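Local atomic coordinates of sulfate transporter 4.1, chloroplastic (Arabidopsis thaliana, PDB entry 7LHV), a protein that couples sulfate transport across a membrane to the movement of protons, as an H(+)/sulfate cotransporter that may help to regulate sulfate assimilation. Residues 159-164 with 233-238; 577-582 with 611-616; 136-141 with 366-371; 504-509 with 518-523. One frame throughout, in Å; residues are numbered along the deposited sequence.

Contact 1: residues 159-164 with 233-238; sequences VSNALG and IARSSK
R235 sends its NH2 into the backbone of helix 153-166, where it gives a hydrogen bond of 3.2 Å to N161 O. The bond is weak and its geometry doubtful, because NH2 is modelled too close to S160 O, one turn before G164. The guanidinium turns one face to G164, with CZ at 3.4 Å from G164 CA. G164 has no side chain, and this lets the flat group settle directly on the helix backbone. R235 reaches there by a bend in the middle of its chain (chi2 -91°) after CG leaves on the side away from the backbone N. The helix follows strand 149-150, which pairs with 388-389 in the SLC26 membrane domain; R235 meets it close to its C-terminal end, where the backbone carbonyls would probably attract a positive charge. The loop carrying R235 joins helix 206-229 to helix 239-249, with K238 at the N-cap of the latter. Beside the arginine, N161 ND2 lies 3.8 Å from S237 CB, a van der Waals contact. On helix 477-496, N161 touches E478 and S237 touches I477, and the N161 side chain lies about 8 Å from a bound sphingosine phosphate lipid. Within the loop, S236 OG donates to R235 O over 2.7 Å, coming from above the carbonyl plane.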
loop_
_atom_site.group_PDB
_atom_site.type_symbol
_atom_site.label_atom_id
_atom_site.label_comp_id
_atom_site.label_asym_id
_atom_site.label_seq_id
_atom_site.Cartn_x
_atom_site.Cartn_y
_atom_site.Cartn_z
ATOM N N VAL A 159 5.954 -18.027 16.601
ATOM C CA VAL A 159 5.294 -19.317 16.771
ATOM C C VAL A 159 4.690 -19.420 18.162
ATOM O O VAL A 159 3.547 -19.861 18.327
ATOM C CB VAL A 159 6.287 -20.460 16.498
ATOM C CG1 VAL A 159 5.767 -21.764 17.062
ATOM C CG2 VAL A 159 6.545 -20.588 15.010
ATOM N N SER A 160 5.445 -19.010 19.184
ATOM C CA SER A 160 4.915 -19.021 20.542
ATOM C C SER A 160 3.706 -18.107 20.664
ATOM O O SER A 160 2.720 -18.458 21.321
ATOM C CB SER A 160 6.001 -18.598 21.529
ATOM O OG SER A 160 5.453 -18.386 22.816
ATOM N N ASN A 161 3.765 -16.934 20.035
ATOM C CA ASN A 161 2.649 -15.997 20.083
ATOM C C ASN A 161 1.388 -16.629 19.505
ATOM O O ASN A 161 0.323 -16.611 20.135
ATOM C CB ASN A 161 3.017 -14.723 19.328
ATOM C CG ASN A 161 2.051 -13.596 19.580
ATOM O OD1 ASN A 161 1.506 -13.008 18.647
ATOM N ND2 ASN A 161 1.830 -13.283 20.849
ATOM N N ALA A 162 1.503 -17.227 18.318
ATOM C CA ALA A 162 0.340 -17.842 17.684
ATOM C C ALA A 162 -0.196 -19.009 18.509
ATOM O O ALA A 162 -1.408 -19.116 18.746
ATOM C CB ALA A 162 0.695 -18.299 16.269
ATOM N N LEU A 163 0.694 -19.892 18.968
ATOM C CA LEU A 163 0.240 -21.063 19.712
ATOM C C LEU A 163 -0.449 -20.660 21.007
ATOM O O LEU A 163 -1.513 -21.191 21.341
ATOM C CB LEU A 163 1.407 -22.002 20.008
ATOM C CG LEU A 163 2.166 -22.591 18.821
ATOM C CD1 LEU A 163 2.894 -23.859 19.238
ATOM C CD2 LEU A 163 1.248 -22.835 17.639
ATOM N N GLY A 164 0.140 -19.720 21.750
ATOM C CA GLY A 164 -0.495 -19.250 22.967
ATOM C C GLY A 164 -1.812 -18.555 22.708
ATOM O O GLY A 164 -2.736 -18.646 23.521
ATOM N N ILE A 233 5.406 -16.745 35.328
ATOM C CA ILE A 233 4.882 -15.399 35.182
ATOM C C ILE A 233 3.775 -15.420 34.137
ATOM O O ILE A 233 3.624 -16.377 33.377
ATOM C CB ILE A 233 5.980 -14.388 34.805
ATOM C CG1 ILE A 233 6.455 -14.634 33.373
ATOM C CG2 ILE A 233 7.144 -14.482 35.778
ATOM C CD1 ILE A 233 7.430 -13.603 32.869
ATOM N N ALA A 234 2.982 -14.351 34.112
ATOM C CA ALA A 234 1.901 -14.259 33.141
ATOM C C ALA A 234 2.463 -14.234 31.729
ATOM O O ALA A 234 3.406 -13.496 31.430
ATOM C CB ALA A 234 1.049 -13.016 33.393
ATOM N N ARG A 235 1.874 -15.046 30.860
ATOM C CA ARG A 235 2.332 -15.191 29.485
ATOM C C ARG A 235 1.663 -14.124 28.626
ATOM O O ARG A 235 0.441 -14.136 28.448
ATOM C CB ARG A 235 2.026 -16.600 28.982
ATOM C CG ARG A 235 2.581 -16.913 27.616
ATOM C CD ARG A 235 1.561 -16.581 26.553
ATOM N NE ARG A 235 1.991 -17.001 25.229
ATOM C CZ ARG A 235 1.363 -16.679 24.110
ATOM N NH1 ARG A 235 0.246 -15.968 24.121
ATOM N NH2 ARG A 235 1.871 -17.074 22.948
ATOM N N SER A 236 2.463 -13.204 28.093
ATOM C CA SER A 236 1.948 -12.169 27.211
ATOM C C SER A 236 3.091 -11.613 26.376
ATOM O O SER A 236 4.266 -11.805 26.695
ATOM C CB SER A 236 1.257 -11.048 27.995
ATOM O OG SER A 236 0.012 -11.488 28.514
ATOM N N SER A 237 2.723 -10.926 25.300
ATOM C CA SER A 237 3.673 -10.285 24.404
ATOM C C SER A 237 3.812 -8.792 24.668
ATOM O O SER A 237 4.431 -8.086 23.867
ATOM C CB SER A 237 3.267 -10.523 22.949
ATOM O OG SER A 237 4.111 -9.813 22.065
ATOM N N LYS A 238 3.243 -8.294 25.759
ATOM C CA LYS A 238 3.312 -6.889 26.123
ATOM C C LYS A 238 4.111 -6.727 27.410
ATOM O O LYS A 238 4.085 -7.593 28.287
ATOM C CB LYS A 238 1.914 -6.295 26.297
ATOM C CG LYS A 238 0.957 -6.625 25.168
ATOM C CD LYS A 238 -0.449 -6.157 25.494
ATOM C CE LYS A 238 -1.413 -6.495 24.373
ATOM N NZ LYS A 238 -1.609 -7.964 24.251
#

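Contact 2: residues 577-582 with 611-616; sequences SPVTHI and KDVHLT
The loop 577-582 runs past the first turns of helix 611-620, coming nearest where H581 CA and V613 CA lie 5.4 Å apart. Both belong to the STAS domain: the loop links strand 569-575 to helix 584-599, and helix 611-620 follows strand 603-606, the parallel neighbour of 569-575. V613 does most of the touching, through both methyls. Its CG2 fits against the loop backbone, 3.6 Å from V579 O and 3.8 Å from H581 CA, whereas CG1 meets I582 CD1 at 3.7 Å. The I582 side chain crosses V613 at about a right angle; its CG1 is wedged over the backbone between N and C (chi1 56°), which also lays it 3.9 Å from T616 CG2. I582 and T616 both touch V587 of helix 584-599, so an apolar patch joins the loop and two helices. T580 and T616 pack on H500 and V457 of the second subunit, respectively, placing this corner of the domain at the dimer interface. One turn back in the helix, D612 O accepts from T616 N and, at 3.2 Å, from T616 OG1, the two donors approaching from opposite faces of the carbonyl plane.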
loop_
_atom_site.group_PDB
_atom_site.type_symbol
_atom_site.label_atom_id
_atom_site.label_comp_id
_atom_site.label_asym_id
_atom_site.label_seq_id
_atom_site.Cartn_x
_atom_site.Cartn_y
_atom_site.Cartn_z
ATOM N N SER A 577 10.757 14.542 -21.563
ATOM C CA SER A 577 11.946 13.705 -21.698
ATOM C C SER A 577 12.191 12.796 -20.497
ATOM O O SER A 577 12.511 11.614 -20.718
ATOM C CB SER A 577 13.170 14.579 -22.007
ATOM O OG SER A 577 13.354 15.617 -21.065
ATOM N N PRO A 578 12.071 13.236 -19.236
ATOM C CA PRO A 578 12.234 12.290 -18.127
ATOM C C PRO A 578 11.025 11.408 -17.890
ATOM O O PRO A 578 11.120 10.464 -17.095
ATOM C CB PRO A 578 12.482 13.207 -16.927
ATOM C CG PRO A 578 11.726 14.408 -17.243
ATOM C CD PRO A 578 11.826 14.598 -18.727
ATOM N N VAL A 579 9.898 11.677 -18.546
ATOM C CA VAL A 579 8.695 10.863 -18.396
ATOM C C VAL A 579 8.938 9.562 -19.153
ATOM O O VAL A 579 8.867 9.522 -20.382
ATOM C CB VAL A 579 7.446 11.588 -18.898
ATOM C CG1 VAL A 579 6.220 10.741 -18.653
ATOM C CG2 VAL A 579 7.305 12.930 -18.214
ATOM N N THR A 580 9.231 8.490 -18.416
ATOM C CA THR A 580 9.551 7.220 -19.057
ATOM C C THR A 580 8.340 6.638 -19.775
ATOM O O THR A 580 8.458 6.145 -20.901
ATOM C CB THR A 580 10.088 6.236 -18.022
ATOM O OG1 THR A 580 11.272 6.773 -17.422
ATOM C CG2 THR A 580 10.427 4.910 -18.678
ATOM N N HIS A 581 7.168 6.693 -19.145
ATOM C CA HIS A 581 5.966 6.112 -19.724
ATOM C C HIS A 581 4.750 6.830 -19.162
ATOM O O HIS A 581 4.815 7.464 -18.108
ATOM C CB HIS A 581 5.882 4.611 -19.441
ATOM C CG HIS A 581 6.137 4.255 -18.010
ATOM N ND1 HIS A 581 5.190 4.421 -17.022
ATOM C CD2 HIS A 581 7.229 3.741 -17.398
ATOM C CE1 HIS A 581 5.688 4.027 -15.865
ATOM N NE2 HIS A 581 6.925 3.609 -16.065
ATOM N N ILE A 582 3.635 6.721 -19.883
ATOM C CA ILE A 582 2.360 7.274 -19.448
ATOM C C ILE A 582 1.265 6.246 -19.686
ATOM O O ILE A 582 1.317 5.463 -20.639
ATOM C CB ILE A 582 2.020 8.602 -20.162
ATOM C CG1 ILE A 582 2.027 8.426 -21.677
ATOM C CG2 ILE A 582 2.972 9.699 -19.747
ATOM C CD1 ILE A 582 1.649 9.681 -22.421
ATOM N N LYS A 611 9.432 7.732 -27.065
ATOM C CA LYS A 611 8.863 6.922 -28.138
ATOM C C LYS A 611 7.614 6.185 -27.668
ATOM O O LYS A 611 6.576 6.210 -28.339
ATOM C CB LYS A 611 9.909 5.941 -28.667
ATOM C CG LYS A 611 11.171 6.586 -29.253
ATOM C CD LYS A 611 10.922 7.296 -30.584
ATOM C CE LYS A 611 10.628 8.785 -30.411
ATOM N NZ LYS A 611 10.493 9.487 -31.716
ATOM N N ASP A 612 7.692 5.534 -26.506
ATOM C CA ASP A 612 6.505 4.907 -25.934
ATOM C C ASP A 612 5.462 5.950 -25.562
ATOM O O ASP A 612 4.260 5.750 -25.780
ATOM C CB ASP A 612 6.891 4.075 -24.712
ATOM C CG ASP A 612 7.669 2.830 -25.080
ATOM O OD1 ASP A 612 7.302 2.171 -26.076
ATOM O OD2 ASP A 612 8.649 2.510 -24.375
ATOM N N VAL A 613 5.904 7.074 -24.998
ATOM C CA VAL A 613 4.987 8.154 -24.651
ATOM C C VAL A 613 4.316 8.708 -25.900
ATOM O O VAL A 613 3.103 8.946 -25.917
ATOM C CB VAL A 613 5.734 9.252 -23.873
ATOM C CG1 VAL A 613 4.955 10.540 -23.910
ATOM C CG2 VAL A 613 5.963 8.813 -22.442
ATOM N N HIS A 614 5.091 8.924 -26.965
ATOM C CA HIS A 614 4.512 9.427 -28.206
ATOM C C HIS A 614 3.520 8.434 -28.793
ATOM O O HIS A 614 2.468 8.830 -29.307
ATOM C CB HIS A 614 5.615 9.740 -29.215
ATOM C CG HIS A 614 5.143 10.527 -30.397
ATOM N ND1 HIS A 614 5.047 9.984 -31.660
ATOM C CD2 HIS A 614 4.738 11.813 -30.508
ATOM C CE1 HIS A 614 4.605 10.902 -32.499
ATOM N NE2 HIS A 614 4.411 12.023 -31.826
ATOM N N LEU A 615 3.840 7.140 -28.735
ATOM C CA LEU A 615 2.917 6.133 -29.246
ATOM C C LEU A 615 1.613 6.133 -28.460
ATOM O O LEU A 615 0.526 6.068 -29.047
ATOM C CB LEU A 615 3.574 4.754 -29.199
ATOM C CG LEU A 615 2.741 3.550 -29.638
ATOM C CD1 LEU A 615 1.990 3.844 -30.929
ATOM C CD2 LEU A 615 3.628 2.326 -29.798
ATOM N N THR A 616 1.698 6.213 -27.129
ATOM C CA THR A 616 0.487 6.253 -26.312
ATOM C C THR A 616 -0.331 7.506 -26.598
ATOM O O THR A 616 -1.563 7.448 -26.690
ATOM C CB THR A 616 0.849 6.172 -24.831
ATOM O OG1 THR A 616 1.457 4.904 -24.558
ATOM C CG2 THR A 616 -0.391 6.322 -23.966
#

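Contact 3: residues 136-141 with 366-371; sequences FVYAIF and NSELFG
Y138 swings its ring out with CG anti to the backbone N (chi1 -176°), and E368 leaves its own helix the same way before folding over at chi2 (74°); together these turns bring the phenol hydroxyl and the carboxylate together across the gap between helices 125-141 and 365-381. Y138 OH donates to E368 OE2 at 2.6 Å, and OE2 accepts through its syn lone pair, on the side of OE1. Ring and carboxylate planes stand 73° apart, and OE2 lies near the plane of the ring, at its edge. The second oxygen, OE1, accepts a weak hydrogen bond from S144 N, so the carboxylate also touches the chain just beyond the end of helix 125-141. At the end of that helix the backbones themselves meet: F141 O lies 3.2 Å from G371 CA, a CA-H...O contact, and the want of a side chain on G371 is what admits the carbonyl. The short helix axes approach to 9.9 Å and run roughly antiparallel. The contact is buried within the SLC26 membrane domain. E368 leans on V349 and A352 of helix 330-358, which backs the acid. V137 continues the seam against V374 and L378 farther along helix 365-381, and on another flank of helix 125-141 F136 and A139 lie against L409 of helix 406-426.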
loop_
_atom_site.group_PDB
_atom_site.type_symbol
_atom_site.label_atom_id
_atom_site.label_comp_id
_atom_site.label_asym_id
_atom_site.label_seq_id
_atom_site.Cartn_x
_atom_site.Cartn_y
_atom_site.Cartn_z
ATOM N N PHE A 136 19.267 -30.810 5.845
ATOM C CA PHE A 136 19.567 -31.717 4.740
ATOM C C PHE A 136 18.790 -31.345 3.492
ATOM O O PHE A 136 19.302 -31.468 2.374
ATOM C CB PHE A 136 19.268 -33.169 5.118
ATOM C CG PHE A 136 20.272 -33.781 6.042
ATOM C CD1 PHE A 136 20.285 -33.469 7.385
ATOM C CD2 PHE A 136 21.198 -34.688 5.561
ATOM C CE1 PHE A 136 21.210 -34.044 8.229
ATOM C CE2 PHE A 136 22.125 -35.263 6.399
ATOM C CZ PHE A 136 22.131 -34.940 7.735
ATOM N N VAL A 137 17.550 -30.891 3.655
ATOM C CA VAL A 137 16.790 -30.470 2.489
ATOM C C VAL A 137 17.367 -29.182 1.922
ATOM O O VAL A 137 17.571 -29.061 0.708
ATOM C CB VAL A 137 15.300 -30.326 2.837
ATOM C CG1 VAL A 137 14.537 -29.819 1.638
ATOM C CG2 VAL A 137 14.746 -31.661 3.280
ATOM N N TYR A 138 17.683 -28.217 2.789
ATOM C CA TYR A 138 18.142 -26.927 2.290
ATOM C C TYR A 138 19.446 -27.071 1.525
ATOM O O TYR A 138 19.607 -26.496 0.441
ATOM C CB TYR A 138 18.306 -25.937 3.436
ATOM C CG TYR A 138 18.686 -24.558 2.963
ATOM C CD1 TYR A 138 17.730 -23.695 2.456
ATOM C CD2 TYR A 138 20.001 -24.123 3.008
ATOM C CE1 TYR A 138 18.067 -22.437 2.020
ATOM C CE2 TYR A 138 20.349 -22.866 2.571
ATOM C CZ TYR A 138 19.377 -22.027 2.078
ATOM O OH TYR A 138 19.714 -20.770 1.639
ATOM N N ALA A 139 20.375 -27.872 2.048
ATOM C CA ALA A 139 21.647 -28.082 1.370
ATOM C C ALA A 139 21.462 -28.659 -0.023
ATOM O O ALA A 139 22.363 -28.534 -0.857
ATOM C CB ALA A 139 22.540 -29.001 2.201
ATOM N N ILE A 140 20.321 -29.288 -0.292
ATOM C CA ILE A 140 20.038 -29.769 -1.637
ATOM C C ILE A 140 19.276 -28.733 -2.458
ATOM O O ILE A 140 19.479 -28.638 -3.672
ATOM C CB ILE A 140 19.267 -31.099 -1.574
ATOM C CG1 ILE A 140 20.055 -32.130 -0.767
ATOM C CG2 ILE A 140 19.001 -31.631 -2.968
ATOM C CD1 ILE A 140 19.290 -33.406 -0.504
ATOM N N PHE A 141 18.417 -27.935 -1.825
ATOM C CA PHE A 141 17.527 -27.038 -2.551
ATOM C C PHE A 141 17.793 -25.566 -2.270
ATOM O O PHE A 141 17.022 -24.714 -2.723
ATOM C CB PHE A 141 16.066 -27.370 -2.230
ATOM C CG PHE A 141 15.628 -28.711 -2.736
ATOM C CD1 PHE A 141 15.402 -28.917 -4.083
ATOM C CD2 PHE A 141 15.443 -29.769 -1.863
ATOM C CE1 PHE A 141 15.000 -30.150 -4.553
ATOM C CE2 PHE A 141 15.041 -31.004 -2.326
ATOM C CZ PHE A 141 14.820 -31.195 -3.672
ATOM N N ASN A 366 14.287 -15.411 -5.635
ATOM C CA ASN A 366 13.150 -16.294 -5.856
ATOM C C ASN A 366 13.504 -17.760 -5.640
ATOM O O ASN A 366 12.750 -18.490 -4.985
ATOM C CB ASN A 366 12.599 -16.081 -7.266
ATOM C CG ASN A 366 12.246 -14.634 -7.535
ATOM O OD1 ASN A 366 11.630 -13.970 -6.702
ATOM N ND2 ASN A 366 12.641 -14.135 -8.698
ATOM N N SER A 367 14.643 -18.206 -6.173
ATOM C CA SER A 367 15.070 -19.580 -5.931
ATOM C C SER A 367 15.391 -19.800 -4.460
ATOM O O SER A 367 15.187 -20.898 -3.930
ATOM C CB SER A 367 16.279 -19.921 -6.799
ATOM O OG SER A 367 15.967 -19.804 -8.176
ATOM N N GLU A 368 15.892 -18.767 -3.781
ATOM C CA GLU A 368 16.148 -18.889 -2.350
ATOM C C GLU A 368 14.854 -19.082 -1.569
ATOM O O GLU A 368 14.788 -19.921 -0.661
ATOM C CB GLU A 368 16.908 -17.665 -1.846
ATOM C CG GLU A 368 17.037 -17.609 -0.340
ATOM C CD GLU A 368 18.045 -18.605 0.196
ATOM O OE1 GLU A 368 18.829 -19.155 -0.604
ATOM O OE2 GLU A 368 18.051 -18.842 1.421
ATOM N N LEU A 369 13.812 -18.317 -1.904
ATOM C CA LEU A 369 12.520 -18.515 -1.252
ATOM C C LEU A 369 11.946 -19.888 -1.566
ATOM O O LEU A 369 11.342 -20.527 -0.700
ATOM C CB LEU A 369 11.536 -17.424 -1.663
ATOM C CG LEU A 369 11.576 -16.134 -0.853
ATOM C CD1 LEU A 369 10.701 -15.081 -1.500
ATOM C CD2 LEU A 369 11.116 -16.416 0.564
ATOM N N PHE A 370 12.111 -20.356 -2.804
ATOM C CA PHE A 370 11.627 -21.688 -3.139
ATOM C C PHE A 370 12.356 -22.754 -2.326
ATOM O O PHE A 370 11.740 -23.715 -1.849
ATOM C CB PHE A 370 11.777 -21.945 -4.638
ATOM C CG PHE A 370 11.236 -23.273 -5.077
ATOM C CD1 PHE A 370 9.881 -23.440 -5.291
ATOM C CD2 PHE A 370 12.080 -24.351 -5.280
ATOM C CE1 PHE A 370 9.373 -24.656 -5.693
ATOM C CE2 PHE A 370 11.576 -25.572 -5.684
ATOM C CZ PHE A 370 10.222 -25.723 -5.891
ATOM N N GLY A 371 13.670 -22.597 -2.153
ATOM C CA GLY A 371 14.420 -23.542 -1.343
ATOM C C GLY A 371 14.002 -23.528 0.114
ATOM O O GLY A 371 13.870 -24.582 0.743
#

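Contact 4: residues 504-509 with 518-523; sequences LGRLPG and QYPEAY
R506 begins its reach on the ring of Y523: CB sits 3.6 Å from CD1 of that tyrosine. CG comes next, turned away from the backbone N, and slides past the pyrrolidine of P520, 4.1 Å from its CG. After a bend at chi2 (53°) the chain runs beside the peptide between A522 and Y523, with CD 3.1 Å from A522 O. NE follows at 3.6 Å from the same oxygen, and CZ and NH1 also stay near it, all without a bond. At the tip, NH1 lies 3.5 Å from A522 CB, the methyl meeting the guanidinium obliquely. The long aliphatic part of the arginine is thus laid along segment 518-523, and its charged end finishes beside an alanine. The start of the same segment as R506 works on the Y523 ring. G505 CA stands 4.2 Å from the ring centroid, 15° off the normal, a CH-pi contact over the face, and R506 N lies over the same face toward the rim. Q518 O lies over the opposite face, so backbone of both segments sandwiches the ring. Y523 OH has a weak hydrogen bond to I516 O, which ties the ring's far end to the intervening loop. Inverse gamma turns centred on P508 and P520 kink the two segments. L507 points away from the contact and packs on V635 and V639 of helix 635-643. The whole is an irregular connection between the antiparallel strands 501-504 and 527-533, at the edge of the STAS-domain sheet.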
loop_
_atom_site.group_PDB
_atom_site.type_symbol
_atom_site.label_atom_id
_atom_site.label_comp_id
_atom_site.label_asym_id
_atom_site.label_seq_id
_atom_site.Cartn_x
_atom_site.Cartn_y
_atom_site.Cartn_z
ATOM N N LEU A 504 11.505 25.197 -15.840
ATOM C CA LEU A 504 12.781 25.407 -16.509
ATOM C C LEU A 504 12.961 26.864 -16.913
ATOM O O LEU A 504 11.999 27.581 -17.192
ATOM C CB LEU A 504 12.894 24.519 -17.746
ATOM C CG LEU A 504 13.234 23.052 -17.516
ATOM C CD1 LEU A 504 12.063 22.349 -16.916
ATOM C CD2 LEU A 504 13.610 22.402 -18.830
ATOM N N GLY A 505 14.217 27.291 -16.947
ATOM C CA GLY A 505 14.542 28.636 -17.362
ATOM C C GLY A 505 15.080 28.666 -18.773
ATOM O O GLY A 505 14.317 28.539 -19.734
ATOM N N ARG A 506 16.392 28.827 -18.914
ATOM C CA ARG A 506 16.998 28.828 -20.236
ATOM C C ARG A 506 16.807 27.466 -20.892
ATOM O O ARG A 506 16.685 26.440 -20.218
ATOM C CB ARG A 506 18.483 29.182 -20.141
ATOM C CG ARG A 506 19.182 29.338 -21.479
ATOM C CD ARG A 506 18.448 30.314 -22.383
ATOM N NE ARG A 506 19.223 30.625 -23.578
ATOM C CZ ARG A 506 18.876 31.524 -24.486
ATOM N NH1 ARG A 506 17.761 32.226 -24.373
ATOM N NH2 ARG A 506 19.670 31.729 -25.533
ATOM N N LEU A 507 16.771 27.468 -22.225
ATOM C CA LEU A 507 16.350 26.282 -22.967
ATOM C C LEU A 507 17.191 25.053 -22.645
ATOM O O LEU A 507 16.607 24.016 -22.284
ATOM C CB LEU A 507 16.363 26.601 -24.465
ATOM C CG LEU A 507 15.381 27.704 -24.828
ATOM C CD1 LEU A 507 15.505 28.088 -26.292
ATOM C CD2 LEU A 507 13.995 27.238 -24.489
ATOM N N PRO A 508 18.558 25.084 -22.718
ATOM C CA PRO A 508 19.355 23.952 -22.230
ATOM C C PRO A 508 19.604 24.038 -20.728
ATOM O O PRO A 508 20.724 23.853 -20.252
ATOM C CB PRO A 508 20.651 24.080 -23.036
ATOM C CG PRO A 508 20.812 25.536 -23.204
ATOM C CD PRO A 508 19.426 26.126 -23.300
ATOM N N GLY A 509 18.543 24.323 -19.975
ATOM C CA GLY A 509 18.667 24.492 -18.543
ATOM C C GLY A 509 17.821 23.523 -17.752
ATOM O O GLY A 509 17.294 22.548 -18.295
ATOM N N GLN A 518 21.838 31.130 -12.992
ATOM C CA GLN A 518 22.609 31.956 -13.908
ATOM C C GLN A 518 21.696 32.669 -14.900
ATOM O O GLN A 518 20.531 32.314 -15.087
ATOM C CB GLN A 518 23.636 31.108 -14.659
ATOM C CG GLN A 518 24.720 30.517 -13.775
ATOM C CD GLN A 518 25.645 31.577 -13.205
ATOM O OE1 GLN A 518 26.276 32.330 -13.946
ATOM N NE2 GLN A 518 25.726 31.641 -11.880
ATOM N N TYR A 519 22.244 33.707 -15.530
ATOM C CA TYR A 519 21.536 34.496 -16.536
ATOM C C TYR A 519 22.439 34.664 -17.750
ATOM O O TYR A 519 23.143 35.677 -17.878
ATOM C CB TYR A 519 21.118 35.856 -15.979
ATOM C CG TYR A 519 20.029 35.799 -14.929
ATOM C CD1 TYR A 519 20.339 35.613 -13.589
ATOM C CD2 TYR A 519 18.692 35.940 -15.279
ATOM C CE1 TYR A 519 19.350 35.564 -12.626
ATOM C CE2 TYR A 519 17.695 35.891 -14.321
ATOM C CZ TYR A 519 18.029 35.703 -12.999
ATOM O OH TYR A 519 17.041 35.654 -12.043
ATOM N N PRO A 520 22.449 33.693 -18.673
ATOM C CA PRO A 520 23.244 33.858 -19.900
ATOM C C PRO A 520 22.627 34.862 -20.865
ATOM O O PRO A 520 22.378 34.543 -22.032
ATOM C CB PRO A 520 23.271 32.442 -20.490
ATOM C CG PRO A 520 22.036 31.798 -19.975
ATOM C CD PRO A 520 21.806 32.369 -18.600
ATOM N N GLU A 521 22.355 36.070 -20.358
ATOM C CA GLU A 521 21.807 37.208 -21.097
ATOM C C GLU A 521 20.340 36.997 -21.456
ATOM O O GLU A 521 19.678 37.922 -21.939
ATOM C CB GLU A 521 22.627 37.497 -22.359
ATOM C CG GLU A 521 24.098 37.782 -22.101
ATOM C CD GLU A 521 24.926 37.767 -23.373
ATOM O OE1 GLU A 521 24.364 37.465 -24.446
ATOM O OE2 GLU A 521 26.137 38.060 -23.296
ATOM N N ALA A 522 19.825 35.795 -21.217
ATOM C CA ALA A 522 18.412 35.495 -21.434
ATOM C C ALA A 522 18.103 34.197 -20.711
ATOM O O ALA A 522 18.641 33.150 -21.079
ATOM C CB ALA A 522 18.091 35.378 -22.925
ATOM N N TYR A 523 17.249 34.256 -19.692
ATOM C CA TYR A 523 16.947 33.071 -18.900
ATOM C C TYR A 523 15.486 32.655 -19.010
ATOM O O TYR A 523 15.206 31.517 -19.396
ATOM C CB TYR A 523 17.340 33.311 -17.440
ATOM C CG TYR A 523 17.600 32.038 -16.678
ATOM C CD1 TYR A 523 18.589 31.156 -17.082
ATOM C CD2 TYR A 523 16.868 31.727 -15.543
ATOM C CE1 TYR A 523 18.834 29.992 -16.386
ATOM C CE2 TYR A 523 17.108 30.569 -14.839
ATOM C CZ TYR A 523 18.090 29.705 -15.265
ATOM O OH TYR A 523 18.330 28.548 -14.563
#

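From the N terminus, helix 125-141 opens contact 3, which closes only when helix 365-381 returns to it, more than 220 residues later. Contact 1 is nested inside that long loop, joining helix 153-166 to the connection before helix 239-249; the two lie within the membrane domain, nearest atoms about 16 Å apart. The chain then leaves for the STAS domain, where contact 4 closes the short excursion between strands 501-504 and 527-533. Contact 2 follows in series, linking the loop after strand 569-575 to helix 611-620. Contacts 2 and 4 come within about 7 Å by nearest atoms, without touching. None of the four cross.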